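Local atomic coordinates of protein CbbY (Rhodobacter sphaeroides, PDB entry 4UAS), a protein that selectively dephosphorylates xylulose-1,5-bisphosphate, a potent rubisco inhibitor made by rubisco itself, using magnesium. Residues F7-T12 with L111-T116; A77-F82 with L119-A124. All blocks are in the same frame, centred on the assembly; numbering follows the deposited sequence. Where two conformers were deposited one is given.

Contact 1 of 2, residues F7-T12 with L111-T116. With MG (magnesium ion), chain D; PO4 (phosphate ion), chain C.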
loop_
_atom_site.group_PDB
_atom_site.type_symbol
_atom_site.label_atom_id
_atom_site.label_comp_id
_atom_site.label_asym_id
_atom_site.label_seq_id
_atom_site.Cartn_x
_atom_site.Cartn_y
_atom_site.Cartn_z
ATOM N N PHE A 7 7.000 -4.605 3.387
ATOM C CA PHE A 7 6.099 -3.508 3.705
ATOM C C PHE A 7 5.021 -3.298 2.675
ATOM O O PHE A 7 5.279 -3.111 1.508
ATOM C CB PHE A 7 6.853 -2.185 3.780
ATOM C CG PHE A 7 7.873 -2.111 4.895
ATOM C CD1 PHE A 7 7.558 -1.507 6.110
ATOM C CD2 PHE A 7 9.156 -2.594 4.720
ATOM C CE1 PHE A 7 8.538 -1.382 7.113
ATOM C CE2 PHE A 7 10.077 -2.518 5.741
ATOM C CZ PHE A 7 9.779 -1.896 6.905
ATOM N N ASP A 8 3.757 -3.277 3.148
ATOM C CA ASP A 8 2.697 -2.643 2.454
ATOM C C ASP A 8 3.022 -1.145 2.298
ATOM O O ASP A 8 3.812 -0.611 3.056
ATOM C CB ASP A 8 1.431 -2.836 3.267
ATOM C CG ASP A 8 0.203 -2.277 2.666
ATOM O OD1 ASP A 8 -0.036 -2.562 1.461
ATOM O OD2 ASP A 8 -0.481 -1.431 3.278
ATOM N N VAL A 9 2.354 -0.479 1.367
ATOM C CA VAL A 9 2.544 0.950 1.172
ATOM C C VAL A 9 1.404 1.797 1.743
ATOM O O VAL A 9 1.557 2.479 2.747
ATOM C CB VAL A 9 2.861 1.314 -0.317
ATOM C CG1 VAL A 9 2.931 2.815 -0.518
ATOM C CG2 VAL A 9 4.142 0.645 -0.741
ATOM N N ASP A 10 0.245 1.732 1.102
ATOM C CA ASP A 10 -0.871 2.606 1.470
ATOM C C ASP A 10 -1.429 2.245 2.835
ATOM O O ASP A 10 -1.936 1.164 3.048
ATOM C CB ASP A 10 -1.973 2.547 0.422
ATOM C CG ASP A 10 -1.536 3.042 -0.928
ATOM O OD1 ASP A 10 -0.969 4.152 -0.994
ATOM O OD2 ASP A 10 -1.725 2.272 -1.916
ATOM N N GLY A 11 -1.371 3.228 3.744
ATOM C CA GLY A 11 -1.833 3.033 5.097
ATOM C C GLY A 11 -0.825 2.388 6.006
ATOM O O GLY A 11 -1.109 2.288 7.193
ATOM N N THR A 12 0.341 1.999 5.503
ATOM C CA THR A 12 1.389 1.319 6.251
ATOM C C THR A 12 2.610 2.213 6.336
ATOM O O THR A 12 3.013 2.637 7.453
ATOM C CB THR A 12 1.626 -0.095 5.726
ATOM O OG1 THR A 12 0.488 -0.895 5.895
ATOM C CG2 THR A 12 2.790 -0.753 6.406
ATOM N N LEU A 111 14.912 -5.545 2.657
ATOM C CA LEU A 111 13.606 -4.868 2.696
ATOM C C LEU A 111 12.922 -4.928 1.334
ATOM O O LEU A 111 13.536 -4.692 0.303
ATOM C CB LEU A 111 13.813 -3.395 3.095
ATOM C CG LEU A 111 14.531 -3.167 4.404
ATOM C CD1 LEU A 111 14.677 -1.676 4.682
ATOM C CD2 LEU A 111 13.932 -3.833 5.587
ATOM N N ALA A 112 11.607 -5.154 1.364
ATOM C CA ALA A 112 10.787 -5.150 0.172
ATOM C C ALA A 112 9.554 -4.269 0.376
ATOM O O ALA A 112 9.027 -4.186 1.516
ATOM C CB ALA A 112 10.361 -6.544 -0.251
ATOM N N VAL A 113 9.027 -3.753 -0.696
ATOM C CA VAL A 113 7.652 -3.293 -0.804
ATOM C C VAL A 113 6.846 -4.371 -1.518
ATOM O O VAL A 113 7.308 -4.956 -2.477
ATOM C CB VAL A 113 7.587 -1.973 -1.618
ATOM C CG1 VAL A 113 6.305 -1.733 -2.329
ATOM C CG2 VAL A 113 7.949 -0.843 -0.645
ATOM N N ALA A 114 5.631 -4.604 -1.011
ATOM C CA ALA A 114 4.668 -5.499 -1.623
ATOM C C ALA A 114 3.325 -4.768 -1.608
ATOM O O ALA A 114 2.718 -4.659 -0.531
ATOM C CB ALA A 114 4.596 -6.821 -0.898
ATOM N N THR A 115 2.910 -4.214 -2.749
ATOM C CA THR A 115 1.822 -3.265 -2.829
ATOM C C THR A 115 0.965 -3.485 -4.040
ATOM O O THR A 115 1.444 -3.913 -5.082
ATOM C CB THR A 115 2.401 -1.798 -2.824
ATOM O OG1 THR A 115 1.311 -0.868 -2.832
ATOM C CG2 THR A 115 3.265 -1.564 -3.945
ATOM N N THR A 116 -0.290 -3.080 -3.913
ATOM C CA THR A 116 -1.228 -2.970 -5.012
ATOM C C THR A 116 -1.166 -1.663 -5.733
ATOM O O THR A 116 -1.786 -1.568 -6.831
ATOM C CB THR A 116 -2.685 -3.196 -4.543
ATOM O OG1 THR A 116 -3.118 -2.104 -3.732
ATOM C CG2 THR A 116 -2.832 -4.510 -3.776
HETATM MG MG MG D . -2.463 -0.928 2.750
HETATM P P PO4 C . -1.417 -1.106 -0.715
HETATM O O1 PO4 C . -1.474 -2.590 -1.266
HETATM O O2 PO4 C . -2.286 -0.218 -1.698
HETATM O O3 PO4 C . -0.046 -0.453 -0.654
HETATM O O4 PO4 C . -2.131 -0.997 0.675
HETATM O O HOH W 1 -4.383 -0.389 2.677
HETATM O O HOH W 2 -3.014 -3.073 2.676
#
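The F7 ring presents an edge to strand 110-114: the carbonyl O of A112 lies near the ring plane, 3.6 Å from F7 CD2, and L111 CD2 approaches CE2 along the same rim. F7 and V113 form a parallel bridge at the centre of the Rossmann-like sheet of the HAD hydrolases, closed by F7 N to A112 O (2.8 Å) and by A114 N to F7 O (2.9 Å). Beyond the bridge V9 CG2 packs obliquely against V113 CG1 (3.6 Å) and the CB of T115. There both strand ends open onto the active site. The CB of D8 points away from segment 111-116, yet with CG anti to the backbone N (chi1 -178°) its carboxylate reaches metal and phosphate: OD2 binds magnesium at 2.1 Å, while OD1 pairs with K151. D10 O, phosphate O4, two waters and D176 complete the six ligands. Phosphate O3 is gripped by V9 N, D10 N and T115 OG1, the last at 2.6 Å. With an alanine in place of D10, the probable proton donor, T16 OG1 and H20 NE2 would probably be left without their shared carboxylate mate and freer to turn, and phosphate O2 would lose the acid group beside it. T12 OG1 steadies the presumed nucleophile D8 by donating to the anti lone pair of OD2, at 2.8 Å.

Contact 2 of 2, residues A77-F82 with L119-A124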
loop_
_atom_site.group_PDB
_atom_site.type_symbol
_atom_site.label_atom_id
_atom_site.label_comp_id
_atom_site.label_asym_id
_atom_site.label_seq_id
_atom_site.Cartn_x
_atom_site.Cartn_y
_atom_site.Cartn_z
ATOM N N ALA A 77 -4.117 9.481 -15.666
ATOM C CA ALA A 77 -4.282 10.870 -15.296
ATOM C C ALA A 77 -4.328 11.035 -13.749
ATOM O O ALA A 77 -3.740 11.942 -13.193
ATOM C CB ALA A 77 -5.547 11.412 -15.937
ATOM N N LYS A 78 -5.023 10.128 -13.106
ATOM C CA LYS A 78 -5.123 10.183 -11.648
ATOM C C LYS A 78 -3.774 9.894 -10.988
ATOM O O LYS A 78 -3.442 10.534 -9.984
ATOM C CB LYS A 78 -6.189 9.200 -11.165
ATOM C CG LYS A 78 -6.278 9.059 -9.631
ATOM C CD LYS A 78 -5.434 7.879 -9.101
ATOM C CE LYS A 78 -5.222 7.952 -7.607
ATOM N NZ LYS A 78 -4.485 6.802 -7.096
ATOM N N THR A 79 -2.967 8.990 -11.575
ATOM C CA THR A 79 -1.643 8.721 -11.068
ATOM C C THR A 79 -0.757 9.921 -11.161
ATOM O O THR A 79 -0.066 10.271 -10.207
ATOM C CB THR A 79 -1.054 7.481 -11.758
ATOM O OG1 THR A 79 -1.873 6.368 -11.503
ATOM C CG2 THR A 79 0.384 7.198 -11.292
ATOM N N GLU A 80 -0.772 10.572 -12.325
ATOM C CA GLU A 80 -0.005 11.800 -12.505
ATOM C C GLU A 80 -0.394 12.831 -11.444
ATOM O O GLU A 80 0.465 13.520 -10.866
ATOM C CB GLU A 80 -0.217 12.333 -13.891
ATOM C CG GLU A 80 0.399 11.435 -14.984
ATOM C CD GLU A 80 -0.005 11.823 -16.382
ATOM O OE1 GLU A 80 -0.800 12.797 -16.549
ATOM O OE2 GLU A 80 0.442 11.136 -17.320
ATOM N N ARG A 81 -1.699 12.966 -11.163
ATOM C CA ARG A 81 -2.147 13.931 -10.158
ATOM C C ARG A 81 -1.661 13.537 -8.760
ATOM O O ARG A 81 -1.213 14.411 -8.017
ATOM C CB ARG A 81 -3.668 14.143 -10.188
ATOM C CG ARG A 81 -4.228 14.906 -11.381
ATOM C CD ARG A 81 -5.725 15.224 -11.326
ATOM N NE ARG A 81 -6.105 16.071 -12.429
ATOM C CZ ARG A 81 -6.206 17.406 -12.342
ATOM N NH1 ARG A 81 -6.547 18.114 -13.416
ATOM N NH2 ARG A 81 -6.032 18.049 -11.184
ATOM N N PHE A 82 -1.763 12.262 -8.417
ATOM C CA PHE A 82 -1.257 11.812 -7.119
ATOM C C PHE A 82 0.240 12.087 -6.961
ATOM O O PHE A 82 0.684 12.545 -5.911
ATOM C CB PHE A 82 -1.526 10.332 -6.952
ATOM C CG PHE A 82 -1.051 9.776 -5.626
ATOM C CD1 PHE A 82 -1.824 9.916 -4.473
ATOM C CD2 PHE A 82 0.171 9.166 -5.505
ATOM C CE1 PHE A 82 -1.408 9.405 -3.313
ATOM C CE2 PHE A 82 0.585 8.672 -4.344
ATOM C CZ PHE A 82 -0.173 8.781 -3.232
ATOM N N LEU A 119 3.566 1.655 -9.487
ATOM C CA LEU A 119 4.928 1.935 -9.274
ATOM C C LEU A 119 5.318 3.473 -9.126
ATOM O O LEU A 119 6.056 3.856 -8.219
ATOM C CB LEU A 119 5.796 1.282 -10.373
ATOM C CG LEU A 119 7.258 1.415 -10.151
ATOM C CD1 LEU A 119 7.707 0.757 -8.831
ATOM C CD2 LEU A 119 8.061 0.777 -11.334
ATOM N N PRO A 120 4.789 4.349 -10.009
ATOM C CA PRO A 120 5.097 5.750 -9.837
ATOM C C PRO A 120 4.695 6.299 -8.466
ATOM O O PRO A 120 5.290 7.263 -7.974
ATOM C CB PRO A 120 4.332 6.437 -10.955
ATOM C CG PRO A 120 4.076 5.390 -11.974
ATOM C CD PRO A 120 4.058 4.071 -11.259
ATOM N N ASN A 121 3.662 5.741 -7.883
ATOM C CA ASN A 121 3.250 6.170 -6.568
ATOM C C ASN A 121 4.240 5.811 -5.467
ATOM O O ASN A 121 4.487 6.572 -4.568
ATOM C CB ASN A 121 1.877 5.579 -6.229
ATOM C CG ASN A 121 0.764 6.026 -7.173
ATOM O OD1 ASN A 121 0.836 7.024 -7.840
ATOM N ND2 ASN A 121 -0.277 5.261 -7.191
ATOM N N VAL A 122 4.840 4.616 -5.585
ATOM C CA VAL A 122 5.875 4.208 -4.661
ATOM C C VAL A 122 7.054 5.191 -4.738
ATOM O O VAL A 122 7.640 5.586 -3.755
ATOM C CB VAL A 122 6.309 2.772 -4.948
ATOM C CG1 VAL A 122 7.448 2.324 -4.026
ATOM C CG2 VAL A 122 5.180 1.790 -4.849
ATOM N N GLU A 123 7.474 5.450 -5.998
ATOM C CA GLU A 123 8.604 6.345 -6.208
ATOM C C GLU A 123 8.330 7.728 -5.649
ATOM O O GLU A 123 9.172 8.307 -4.987
ATOM C CB GLU A 123 8.947 6.441 -7.705
ATOM C CG GLU A 123 9.584 5.175 -8.243
ATOM C CD GLU A 123 10.980 5.001 -7.733
ATOM O OE1 GLU A 123 11.601 5.900 -7.031
ATOM O OE2 GLU A 123 11.562 3.948 -8.061
ATOM N N ALA A 124 7.123 8.233 -5.873
ATOM C CA ALA A 124 6.782 9.573 -5.370
ATOM C C ALA A 124 6.812 9.604 -3.845
ATOM O O ALA A 124 7.320 10.541 -3.228
ATOM C CB ALA A 124 5.410 9.963 -5.935
HETATM O O HOH W 3 -2.661 5.638 -8.841
#
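Helix segments 77-82 and 119-124 run side by side in the same direction, their axes 3° apart and 9.6 Å at closest approach, with T79 and N121 nearest in register. Helix 71-87 belongs to the helical cap inserted in HAD phosphatases of this kind, and helix 119-129 to the core domain, so the contact brings substrate-binding residues of cap (K78) and core (P120, N121) together. N121 reaches across: its side-chain CB and CG lie against CD2 and CE2 of the F82 ring, whose plane is turned 64° from the amide, and OD1 comes within 3.2 Å of F82 CD2. F82 CG stands anti to the backbone N (chi1 -179°), which carries the ring toward the asparagine and the ring of H20 stacked on it. T79 CG2 touches both N121 OD1 (3.5 Å) and P120 CB (4.0 Å). A water accepts from K78 NZ (2.8 Å) and N121 ND2 (2.9 Å) while donating to T79 OG1. The lysine, amide and hydroxyl groups are held a second time, by H20, T117 and the carbonyl of H75. N121 OD1, in contrast, is buried against carbons of F82 and T79 with no polar partner in the model, so the polar link between the two segments runs through the water.

How the contacts relate
Contact 1 lies near the centre of the chain, at the ends of two adjacent core strands and the loops that follow them, whereas contact 2 lies farther out between cap and core helices, about 15 Å away centre to centre; both are largely buried, though P120 is exposed. Strand 110-114 is followed, after a short loop, by helix 119-129, so one chain portion serves both, and T115 CG2 packs on V122 CG2 at 4.0 Å. H20 joins them too, hydrogen-bonding D10 through NE2 and K78 through ND1. The chemistry diverges with place: backbone pairing, metal coordination and hydrogen bonds to phosphate in contact 1, amide-to-ring packing and a water bridge in contact 2.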